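Local structure of heat-inducible transcription repressor HrcA (1STZ) at residues 67-72 and 78-83. The protein probably represses class I heat shock genes, the grpE-dnaK-dnaJ and groELS operons, as a DNA-binding regulator of transcription. Numbering follows the deposited sequence.
Sequences YIYQPH and IPTDKG
Tyr69 and Ile78 pair in an antiparallel, hydrogen-bonded fashion. Tyr69 N donates to Ile78 O at 2.9 Å, and Ile78 N donates back to Tyr69 O. Both donors lie in the plane of the carbonyl they meet. The next pair, Ile68 and Pro79, is non-hydrogen-bonded. Beyond it Thr80 N donates to Tyr67 O at 3.0 Å, from above the carbonyl plane. Gly83 CA also lies against Tyr67 O, at 3.4 Å, so the residue just before strand 68-69 meets the first turn of helix 81-94. Thr80 is the N-cap of that helix. Its OG1 sits between the backbone N and the carbonyl carbon (chi1 64°), which lets it accept from Gly83 N, and it also bonds to Gly66 O. The inner side is tightly packed: Ile68 reaches Leu62 of helix 52-64, and Pro79 sits on Val27 and Tyr30 of helix 17-33.

The Tyr69 face is more exposed, yet closely packed. Ile78 CB lies over one face of the Tyr69 ring, and Tyr69 CE2 is 3.5 Å from Ile78 CG2. Thr80 CG2 lies at the ring edge. Pro71 CG meets Ile78 CD1 tightly, at 3.4 Å.

The watered end is looser. The extended Lys82 chain lies over one face of the Tyr67 ring. Lys82 CD makes a CH-pi contact, and Lys82 NZ a cation-pi contact at 4.4 Å from the ring centroid. Lys82 NZ also donates to Leu65 O. A water bonds to Tyr67 OH and weakly to Lys82 NZ. An alanine at Tyr67 would probably leave the Lys82 methylenes without their aromatic face and NZ without its cation-pi partner, with the Leu65 O bond still holding the end, and open a gap beside Leu23 and Leu62.

Three helices followed by a short two-stranded hairpin suggest a winged helix-turn-helix DNA-binding domain; the hairpin, strands 68-69 and 78-79 with their loop, would be the wing.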
loop_
_atom_site.group_PDB
_atom_site.type_symbol
_atom_site.label_atom_id
_atom_site.label_comp_id
_atom_site.label_asym_id
_atom_site.label_seq_id
_atom_site.Cartn_x
_atom_site.Cartn_y
_atom_site.Cartn_z
ATOM N N TYR A 67 -0.337 -31.686 -25.947
ATOM C CA TYR A 67 0.064 -30.668 -24.971
ATOM C C TYR A 67 0.510 -29.361 -25.615
ATOM O O TYR A 67 0.446 -28.304 -24.977
ATOM C CB TYR A 67 1.194 -31.199 -24.077
ATOM C CG TYR A 67 0.731 -32.235 -23.074
ATOM C CD1 TYR A 67 1.097 -33.572 -23.190
ATOM C CD2 TYR A 67 -0.098 -31.874 -22.024
ATOM C CE1 TYR A 67 0.657 -34.511 -22.267
ATOM C CE2 TYR A 67 -0.540 -32.808 -21.099
ATOM C CZ TYR A 67 -0.162 -34.110 -21.223
ATOM O OH TYR A 67 -0.621 -35.010 -20.301
ATOM N N ILE A 68 0.966 -29.446 -26.868
ATOM C CA ILE A 68 1.487 -28.301 -27.614
ATOM C C ILE A 68 1.163 -28.419 -29.102
ATOM O O ILE A 68 0.910 -29.511 -29.602
ATOM C CB ILE A 68 3.007 -28.193 -27.436
ATOM C CG1 ILE A 68 3.724 -29.440 -27.975
ATOM C CG2 ILE A 68 3.367 -27.963 -25.973
ATOM C CD1 ILE A 68 5.260 -29.322 -27.967
ATOM N N TYR A 69 1.196 -27.298 -29.811
ATOM C CA TYR A 69 1.028 -27.297 -31.264
ATOM C C TYR A 69 2.048 -26.416 -31.979
ATOM O O TYR A 69 2.693 -25.590 -31.377
ATOM C CB TYR A 69 -0.403 -26.879 -31.649
ATOM C CG TYR A 69 -0.735 -25.407 -31.530
ATOM C CD1 TYR A 69 -0.672 -24.568 -32.629
ATOM C CD2 TYR A 69 -1.162 -24.858 -30.315
ATOM C CE1 TYR A 69 -0.999 -23.214 -32.522
ATOM C CE2 TYR A 69 -1.494 -23.509 -30.200
ATOM C CZ TYR A 69 -1.411 -22.705 -31.300
ATOM O OH TYR A 69 -1.731 -21.389 -31.181
ATOM N N GLN A 70 2.146 -26.601 -33.289
ATOM C CA GLN A 70 3.055 -25.843 -34.132
ATOM C C GLN A 70 2.251 -24.829 -34.954
ATOM O O GLN A 70 1.510 -25.223 -35.848
ATOM C CB GLN A 70 3.818 -26.798 -35.051
ATOM C CG GLN A 70 4.762 -26.100 -35.994
ATOM C CD GLN A 70 5.419 -27.025 -36.992
ATOM O OE1 GLN A 70 6.562 -26.801 -37.367
ATOM N NE2 GLN A 70 4.698 -28.049 -37.442
ATOM N N PRO A 71 2.382 -23.534 -34.651
ATOM C CA PRO A 71 1.640 -22.479 -35.373
ATOM C C PRO A 71 1.608 -22.598 -36.908
ATOM O O PRO A 71 0.547 -22.926 -37.463
ATOM C CB PRO A 71 2.340 -21.191 -34.926
ATOM C CG PRO A 71 2.856 -21.499 -33.595
ATOM C CD PRO A 71 3.211 -22.968 -33.570
ATOM N N HIS A 72 2.710 -22.323 -37.599
ATOM C CA HIS A 72 2.745 -22.486 -39.048
ATOM C C HIS A 72 3.909 -23.407 -39.423
ATOM O O HIS A 72 3.769 -24.630 -39.417
ATOM C CB HIS A 72 2.894 -21.129 -39.783
ATOM C CG HIS A 72 2.017 -20.030 -39.267
ATOM N ND1 HIS A 72 2.060 -19.584 -37.963
ATOM C CD2 HIS A 72 1.120 -19.240 -39.904
ATOM C CE1 HIS A 72 1.203 -18.591 -37.810
ATOM N NE2 HIS A 72 0.620 -18.364 -38.973
ATOM N N ILE A 78 3.691 -23.981 -29.136
ATOM C CA ILE A 78 2.835 -23.178 -28.260
ATOM C C ILE A 78 1.963 -24.135 -27.452
ATOM O O ILE A 78 1.447 -25.102 -28.008
ATOM C CB ILE A 78 1.951 -22.245 -29.130
ATOM C CG1 ILE A 78 2.785 -21.090 -29.676
ATOM C CG2 ILE A 78 0.771 -21.684 -28.340
ATOM C CD1 ILE A 78 2.014 -20.165 -30.624
ATOM N N PRO A 79 1.784 -23.893 -26.164
ATOM C CA PRO A 79 0.905 -24.763 -25.373
ATOM C C PRO A 79 -0.552 -24.766 -25.852
ATOM O O PRO A 79 -1.054 -23.750 -26.262
ATOM C CB PRO A 79 0.993 -24.181 -23.953
ATOM C CG PRO A 79 1.590 -22.833 -24.097
ATOM C CD PRO A 79 2.400 -22.837 -25.338
ATOM N N THR A 80 -1.175 -25.937 -25.832
ATOM C CA THR A 80 -2.619 -26.050 -25.964
ATOM C C THR A 80 -3.266 -25.785 -24.635
ATOM O O THR A 80 -2.579 -25.564 -23.649
ATOM C CB THR A 80 -2.988 -27.464 -26.438
ATOM O OG1 THR A 80 -2.616 -28.405 -25.437
ATOM C CG2 THR A 80 -2.193 -27.865 -27.690
ATOM N N ASP A 81 -4.589 -25.809 -24.588
ATOM C CA ASP A 81 -5.302 -25.702 -23.305
ATOM C C ASP A 81 -4.911 -26.845 -22.375
ATOM O O ASP A 81 -4.842 -26.666 -21.165
ATOM C CB ASP A 81 -6.818 -25.682 -23.503
ATOM C CG ASP A 81 -7.302 -24.405 -24.162
ATOM O OD1 ASP A 81 -6.519 -23.428 -24.209
ATOM O OD2 ASP A 81 -8.432 -24.279 -24.677
ATOM N N LYS A 82 -4.636 -28.016 -22.942
ATOM C CA LYS A 82 -4.184 -29.153 -22.153
ATOM C C LYS A 82 -2.814 -28.873 -21.521
ATOM O O LYS A 82 -2.580 -29.171 -20.360
ATOM C CB LYS A 82 -4.150 -30.415 -23.011
ATOM C CG LYS A 82 -3.954 -31.674 -22.211
ATOM C CD LYS A 82 -3.736 -32.842 -23.124
ATOM C CE LYS A 82 -3.707 -34.152 -22.373
ATOM N NZ LYS A 82 -3.382 -35.258 -23.318
ATOM N N GLY A 83 -1.916 -28.277 -22.293
ATOM C CA GLY A 83 -0.613 -27.900 -21.778
ATOM C C GLY A 83 -0.666 -26.818 -20.734
ATOM O O GLY A 83 0.103 -26.836 -19.782
HETATM O O HOH W 1 -1.557 -37.567 -21.772
#